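Local coordinates for MAU2 chromatid cohesion factor homolog (Saccharomyces cerevisiae, PDB 4XDN), which forms a complex with SCC2 that is required for cohesin to associate with chromosomes, and so takes part in sister chromatid cohesion, at residues 217-222 against 238-243; 210-215 against 246-251. All blocks are in the same frame, centred on the assembly; numbering follows the deposited sequence.

Contact 1. Residues 217-222 against 238-243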
loop_
_atom_site.group_PDB
_atom_site.type_symbol
_atom_site.label_atom_id
_atom_site.label_comp_id
_atom_site.label_asym_id
_atom_site.label_seq_id
_atom_site.Cartn_x
_atom_site.Cartn_y
_atom_site.Cartn_z
ATOM N N LEU A 217 -0.347 -17.159 6.679
ATOM C CA LEU A 217 -1.257 -16.310 7.437
ATOM C C LEU A 217 -0.507 -15.184 8.131
ATOM O O LEU A 217 -1.016 -14.071 8.254
ATOM C CB LEU A 217 -2.020 -17.134 8.470
ATOM C CG LEU A 217 -2.999 -18.164 7.912
ATOM C CD1 LEU A 217 -3.449 -19.090 9.025
ATOM C CD2 LEU A 217 -4.189 -17.480 7.259
ATOM N N ASN A 218 0.705 -15.477 8.584
ATOM C CA ASN A 218 1.512 -14.476 9.262
ATOM C C ASN A 218 1.953 -13.385 8.290
ATOM O O ASN A 218 2.089 -12.226 8.671
ATOM C CB ASN A 218 2.729 -15.125 9.920
ATOM C CG ASN A 218 3.559 -14.134 10.705
ATOM O OD1 ASN A 218 3.145 -13.666 11.764
ATOM N ND2 ASN A 218 4.737 -13.806 10.190
ATOM N N LEU A 219 2.170 -13.764 7.034
ATOM C CA LEU A 219 2.504 -12.800 5.994
ATOM C C LEU A 219 1.310 -11.889 5.727
ATOM O O LEU A 219 1.473 -10.682 5.550
ATOM C CB LEU A 219 2.929 -13.514 4.707
ATOM C CG LEU A 219 4.288 -14.211 4.748
ATOM C CD1 LEU A 219 4.437 -15.162 3.572
ATOM C CD2 LEU A 219 5.409 -13.190 4.753
ATOM N N CYS A 220 0.114 -12.474 5.699
ATOM C CA CYS A 220 -1.115 -11.696 5.563
ATOM C C CYS A 220 -1.213 -10.706 6.715
ATOM O O CYS A 220 -1.597 -9.550 6.529
ATOM C CB CYS A 220 -2.351 -12.604 5.550
ATOM S SG CYS A 220 -2.493 -13.731 4.136
ATOM N N TYR A 221 -0.855 -11.176 7.906
ATOM C CA TYR A 221 -0.913 -10.362 9.113
ATOM C C TYR A 221 0.024 -9.166 9.009
ATOM O O TYR A 221 -0.399 -8.021 9.160
ATOM C CB TYR A 221 -0.552 -11.211 10.333
ATOM C CG TYR A 221 -0.745 -10.534 11.673
ATOM C CD1 TYR A 221 -1.636 -9.481 11.830
ATOM C CD2 TYR A 221 -0.032 -10.957 12.787
ATOM C CE1 TYR A 221 -1.813 -8.873 13.061
ATOM C CE2 TYR A 221 -0.199 -10.355 14.016
ATOM C CZ TYR A 221 -1.089 -9.314 14.148
ATOM O OH TYR A 221 -1.253 -8.712 15.374
ATOM N N VAL A 222 1.297 -9.440 8.741
ATOM C CA VAL A 222 2.304 -8.389 8.652
ATOM C C VAL A 222 1.932 -7.370 7.578
ATOM O O VAL A 222 2.027 -6.164 7.807
ATOM C CB VAL A 222 3.704 -8.975 8.355
ATOM C CG1 VAL A 222 4.715 -7.869 8.056
ATOM C CG2 VAL A 222 4.181 -9.815 9.531
ATOM N N GLN A 238 9.262 -12.111 14.548
ATOM C CA GLN A 238 10.088 -13.308 14.631
ATOM C C GLN A 238 9.529 -14.404 13.732
ATOM O O GLN A 238 10.281 -15.159 13.117
ATOM C CB GLN A 238 10.179 -13.807 16.074
ATOM C CG GLN A 238 10.928 -12.869 17.008
ATOM C CD GLN A 238 11.016 -13.406 18.425
ATOM O OE1 GLN A 238 10.705 -14.570 18.680
ATOM N NE2 GLN A 238 11.438 -12.556 19.356
ATOM N N GLU A 239 8.205 -14.485 13.662
ATOM C CA GLU A 239 7.546 -15.469 12.815
ATOM C C GLU A 239 7.875 -15.193 11.353
ATOM O O GLU A 239 8.075 -16.117 10.566
ATOM C CB GLU A 239 6.032 -15.447 13.034
ATOM C CG GLU A 239 5.296 -16.626 12.417
ATOM C CD GLU A 239 5.574 -17.936 13.135
ATOM O OE1 GLU A 239 5.849 -17.908 14.352
ATOM O OE2 GLU A 239 5.516 -18.996 12.478
ATOM N N LEU A 240 7.930 -13.912 11.002
ATOM C CA LEU A 240 8.281 -13.496 9.648
ATOM C C LEU A 240 9.716 -13.894 9.310
ATOM O O LEU A 240 9.985 -14.418 8.232
ATOM C CB LEU A 240 8.101 -11.982 9.492
ATOM C CG LEU A 240 8.548 -11.344 8.172
ATOM C CD1 LEU A 240 7.705 -11.837 7.002
ATOM C CD2 LEU A 240 8.487 -9.828 8.274
ATOM N N ARG A 241 10.634 -13.643 10.237
ATOM C CA ARG A 241 12.047 -13.922 10.004
ATOM C C ARG A 241 12.329 -15.423 9.938
ATOM O O ARG A 241 13.250 -15.856 9.245
ATOM C CB ARG A 241 12.906 -13.273 11.096
ATOM C CG ARG A 241 12.947 -11.747 11.025
ATOM C CD ARG A 241 14.032 -11.164 11.926
ATOM N NE ARG A 241 13.658 -11.179 13.341
ATOM C CZ ARG A 241 13.102 -10.157 13.990
ATOM N NH1 ARG A 241 12.841 -9.014 13.368
ATOM N NH2 ARG A 241 12.803 -10.282 15.278
ATOM N N SER A 242 11.529 -16.213 10.647
ATOM C CA SER A 242 11.740 -17.658 10.705
ATOM C C SER A 242 11.152 -18.386 9.495
ATOM O O SER A 242 11.372 -19.584 9.326
ATOM C CB SER A 242 11.134 -18.233 11.989
ATOM O OG SER A 242 9.720 -18.162 11.963
ATOM N N THR A 243 10.402 -17.661 8.667
ATOM C CA THR A 243 9.774 -18.235 7.479
ATOM C C THR A 243 10.800 -18.948 6.601
ATOM O O THR A 243 11.771 -18.342 6.148
ATOM C CB THR A 243 9.056 -17.153 6.650
ATOM O OG1 THR A 243 8.092 -16.483 7.473
ATOM C CG2 THR A 243 8.344 -17.769 5.447
HETATM O O HOH W 1 5.501 -15.406 8.020
#
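Leu-219 and Leu-240 make the tight part of this contact, showing how two helices joined by a short connection can be close-packed along one side of their interface and polar and looser along the other, where a single water bridges them. Methyl CD2 of Leu-219 meets methyl CD1 of Leu-240 at 3.5 Å, a little under the usual carbon separation, and the two side chains cross at about a right angle. On the next turn Val-222 adds a slacker touch, with CG1 4.3 Å from Leu-240 CD2. Helix 250-266 lies against these leucines as well: Trp-255 and Leu-259 pack on Leu-219, while Lys-256 and Ile-263 pack on Leu-240.

The other side is polar, and Glu-239 is partly exposed to solvent there. Asn-218 turns its CG anti to the backbone N (chi1 -177°), which carries the amide across to Glu-239, and its CG lies 3.5 Å from Glu-239 CG. It is thus the aliphatic part of the glutamate that is touched; its chain then bends at chi2, leading the carboxylate away from 217-222, with its plane 76° from that of the amide. Asn-218 ND2 also lies near Leu-240 N, but both are donors and no bond joins them. Instead ND2 gives a hydrogen bond to a water at 2.8 Å and a weak one to Ala-236 O. The same water donates to Thr-243 OG1 at 2.9 Å, bridging the asparagine to the threonine. Ser-242 OG donates to Glu-239 O, back along its own segment.

With no direct hydrogen bond between its segments, an apolar seam and a water bridge beside it, the arrangement is one of consecutive helices packed through their side chains, consistent with the largely helical, TPR-like superhelix of this family.

Contact 2. Residues 210-215 against 246-251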
loop_
_atom_site.group_PDB
_atom_site.type_symbol
_atom_site.label_atom_id
_atom_site.label_comp_id
_atom_site.label_asym_id
_atom_site.label_seq_id
_atom_site.Cartn_x
_atom_site.Cartn_y
_atom_site.Cartn_z
ATOM N N LYS A 210 5.591 -23.763 12.193
ATOM C CA LYS A 210 6.518 -24.018 11.091
ATOM C C LYS A 210 5.843 -24.739 9.924
ATOM O O LYS A 210 6.459 -25.561 9.245
ATOM C CB LYS A 210 7.727 -24.814 11.588
ATOM C CG LYS A 210 8.632 -23.997 12.490
ATOM C CD LYS A 210 9.725 -24.831 13.127
ATOM C CE LYS A 210 10.427 -24.055 14.229
ATOM N NZ LYS A 210 10.763 -22.661 13.815
ATOM N N SER A 211 4.573 -24.412 9.696
ATOM C CA SER A 211 3.831 -24.917 8.547
ATOM C C SER A 211 3.682 -23.814 7.506
ATOM O O SER A 211 3.694 -22.628 7.838
ATOM C CB SER A 211 2.452 -25.431 8.972
ATOM O OG SER A 211 1.614 -24.368 9.390
ATOM N N GLN A 212 3.544 -24.215 6.247
ATOM C CA GLN A 212 3.342 -23.272 5.153
ATOM C C GLN A 212 2.101 -22.425 5.399
ATOM O O GLN A 212 2.075 -21.230 5.103
ATOM C CB GLN A 212 3.215 -24.021 3.825
ATOM C CG GLN A 212 2.915 -23.136 2.630
ATOM C CD GLN A 212 2.852 -23.918 1.335
ATOM O OE1 GLN A 212 2.240 -24.986 1.272
ATOM N NE2 GLN A 212 3.493 -23.395 0.295
ATOM N N TRP A 213 1.076 -23.061 5.952
ATOM C CA TRP A 213 -0.194 -22.405 6.217
ATOM C C TRP A 213 -0.046 -21.286 7.248
ATOM O O TRP A 213 -0.526 -20.173 7.031
ATOM C CB TRP A 213 -1.218 -23.442 6.686
ATOM C CG TRP A 213 -2.555 -22.882 7.064
ATOM C CD1 TRP A 213 -3.212 -23.071 8.243
ATOM C CD2 TRP A 213 -3.404 -22.050 6.261
ATOM N NE1 TRP A 213 -4.414 -22.409 8.226
ATOM C CE2 TRP A 213 -4.556 -21.776 7.021
ATOM C CE3 TRP A 213 -3.301 -21.511 4.975
ATOM C CZ2 TRP A 213 -5.598 -20.984 6.542
ATOM C CZ3 TRP A 213 -4.336 -20.725 4.502
ATOM C CH2 TRP A 213 -5.469 -20.470 5.283
ATOM N N LYS A 214 0.624 -21.568 8.361
ATOM C CA LYS A 214 0.797 -20.560 9.403
ATOM C C LYS A 214 1.644 -19.394 8.911
ATOM O O LYS A 214 1.300 -18.234 9.126
ATOM C CB LYS A 214 1.437 -21.162 10.655
ATOM C CG LYS A 214 1.732 -20.117 11.723
ATOM C CD LYS A 214 2.060 -20.726 13.076
ATOM C CE LYS A 214 2.223 -19.631 14.119
ATOM N NZ LYS A 214 2.549 -20.156 15.471
ATOM N N TRP A 215 2.754 -19.709 8.252
ATOM C CA TRP A 215 3.648 -18.683 7.732
ATOM C C TRP A 215 2.958 -17.836 6.670
ATOM O O TRP A 215 3.236 -16.646 6.546
ATOM C CB TRP A 215 4.918 -19.320 7.161
ATOM C CG TRP A 215 5.995 -19.541 8.188
ATOM C CD1 TRP A 215 6.310 -18.721 9.235
ATOM C CD2 TRP A 215 6.894 -20.654 8.268
ATOM N NE1 TRP A 215 7.350 -19.252 9.957
ATOM C CE2 TRP A 215 7.724 -20.440 9.388
ATOM C CE3 TRP A 215 7.077 -21.811 7.504
ATOM C CZ2 TRP A 215 8.726 -21.337 9.757
ATOM C CZ3 TRP A 215 8.070 -22.701 7.874
ATOM C CH2 TRP A 215 8.881 -22.459 8.990
ATOM N N HIS A 246 11.997 -23.410 1.854
ATOM C CA HIS A 246 11.730 -24.754 1.358
ATOM C C HIS A 246 10.440 -25.349 1.923
ATOM O O HIS A 246 9.960 -26.374 1.437
ATOM C CB HIS A 246 12.916 -25.661 1.676
ATOM C CG HIS A 246 14.180 -25.252 0.988
ATOM N ND1 HIS A 246 15.374 -25.085 1.656
ATOM C CD2 HIS A 246 14.434 -24.970 -0.312
ATOM C CE1 HIS A 246 16.309 -24.719 0.798
ATOM N NE2 HIS A 246 15.765 -24.643 -0.404
ATOM N N THR A 247 9.882 -24.706 2.944
ATOM C CA THR A 247 8.594 -25.113 3.494
ATOM C C THR A 247 7.475 -24.319 2.831
ATOM O O THR A 247 6.384 -24.837 2.594
ATOM C CB THR A 247 8.528 -24.899 5.025
ATOM O OG1 THR A 247 9.502 -25.726 5.671
ATOM C CG2 THR A 247 7.145 -25.247 5.567
ATOM N N VAL A 248 7.761 -23.059 2.526
ATOM C CA VAL A 248 6.736 -22.122 2.088
ATOM C C VAL A 248 6.712 -21.973 0.564
ATOM O O VAL A 248 5.695 -21.587 -0.013
ATOM C CB VAL A 248 6.949 -20.744 2.773
ATOM C CG1 VAL A 248 7.737 -19.775 1.880
ATOM C CG2 VAL A 248 5.618 -20.149 3.195
ATOM N N GLY A 249 7.827 -22.294 -0.084
ATOM C CA GLY A 249 7.940 -22.168 -1.526
ATOM C C GLY A 249 8.489 -20.811 -1.941
ATOM O O GLY A 249 8.398 -19.845 -1.183
ATOM N N PRO A 250 9.052 -20.727 -3.156
ATOM C CA PRO A 250 9.718 -19.505 -3.626
ATOM C C PRO A 250 8.774 -18.312 -3.807
ATOM O O PRO A 250 9.203 -17.172 -3.627
ATOM C CB PRO A 250 10.318 -19.930 -4.970
ATOM C CG PRO A 250 9.484 -21.071 -5.420
ATOM C CD PRO A 250 9.065 -21.789 -4.177
ATOM N N GLU A 251 7.516 -18.565 -4.151
ATOM C CA GLU A 251 6.555 -17.482 -4.332
ATOM C C GLU A 251 6.287 -16.756 -3.015
ATOM O O GLU A 251 6.441 -15.537 -2.925
ATOM C CB GLU A 251 5.242 -18.009 -4.914
ATOM C CG GLU A 251 5.331 -18.431 -6.377
ATOM C CD GLU A 251 5.993 -19.786 -6.569
ATOM O OE1 GLU A 251 5.750 -20.698 -5.749
ATOM O OE2 GLU A 251 6.757 -19.938 -7.544
#
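The indole of Trp-215 meets Thr-247 at its edge, while one of its faces is covered from within its own segment. On that face Lys-210 CA sits 3.5 Å above the plane, offset toward the rim, with Ser-211 N somewhat higher beside it. At the edge, in the plane of the ring, methyl CG2 of Thr-247 lies 3.6 Å from Trp-215 CZ3. The methyl reaches the indole because it stands anti to the threonine backbone N, and the two side chains cross at about a right angle. At the base of the tryptophan, Val-248 CG2 is 4.1 Å from Trp-215 CB.

The second flat group is the amide of Gln-212. Its chain is extended beyond CG, and it passes Thr-247 O, which is 3.5 Å from Gln-212 CB, to reach the end of helix 245-248. There NE2 donates to Val-248 O over 2.9 Å, a noticeably bent bond (143° at the hydrogen). The donor stands well above the carbonyl plane, 56° out of it, so neither lone pair is met squarely. This is an illustration of a side chain supplying a donor to a carbonyl at the close of a short helix. Gly-249 leaves helical geometry with a positive phi (92°), and as the N-cap of helix 250-266 it sets the chain on its new course.

Helix 212-228 has its own cap: Ser-211 OG accepts from Lys-214 N at 3.1 Å and is also hydrogen-bonded to Arg-208 O. The contact thus joins the start of that helix to the junction of helices 245-248 and 250-266. Strand 297-302 reaches Gln-212 and Trp-213 through Ile-299, and helix 272-291 packs on Pro-250 beyond the junction.

How the contacts relate
Both contacts draw on helix 212-228: contact 2 takes its first turn and contact 1 the turns that follow. Their centres are 10 Å apart. The chain pairs inner segments in contact 1 and outer ones in contact 2; helices 234-241 and 245-248 follow one another in the chain, and both pack against helix 212-228. Trp-215 connects the two, for its NE1 is 3.3 Å from Ser-242 OG, a probable hydrogen bond, and its CD1 lies 3.4 Å from Thr-243 OG1. Glu-239 of contact 1 packs there too, with OE2 3.1 Å from Trp-215 NE1 and 3.7 Å from Lys-214 CE. The two contacts thus touch through Trp-215 and Glu-239.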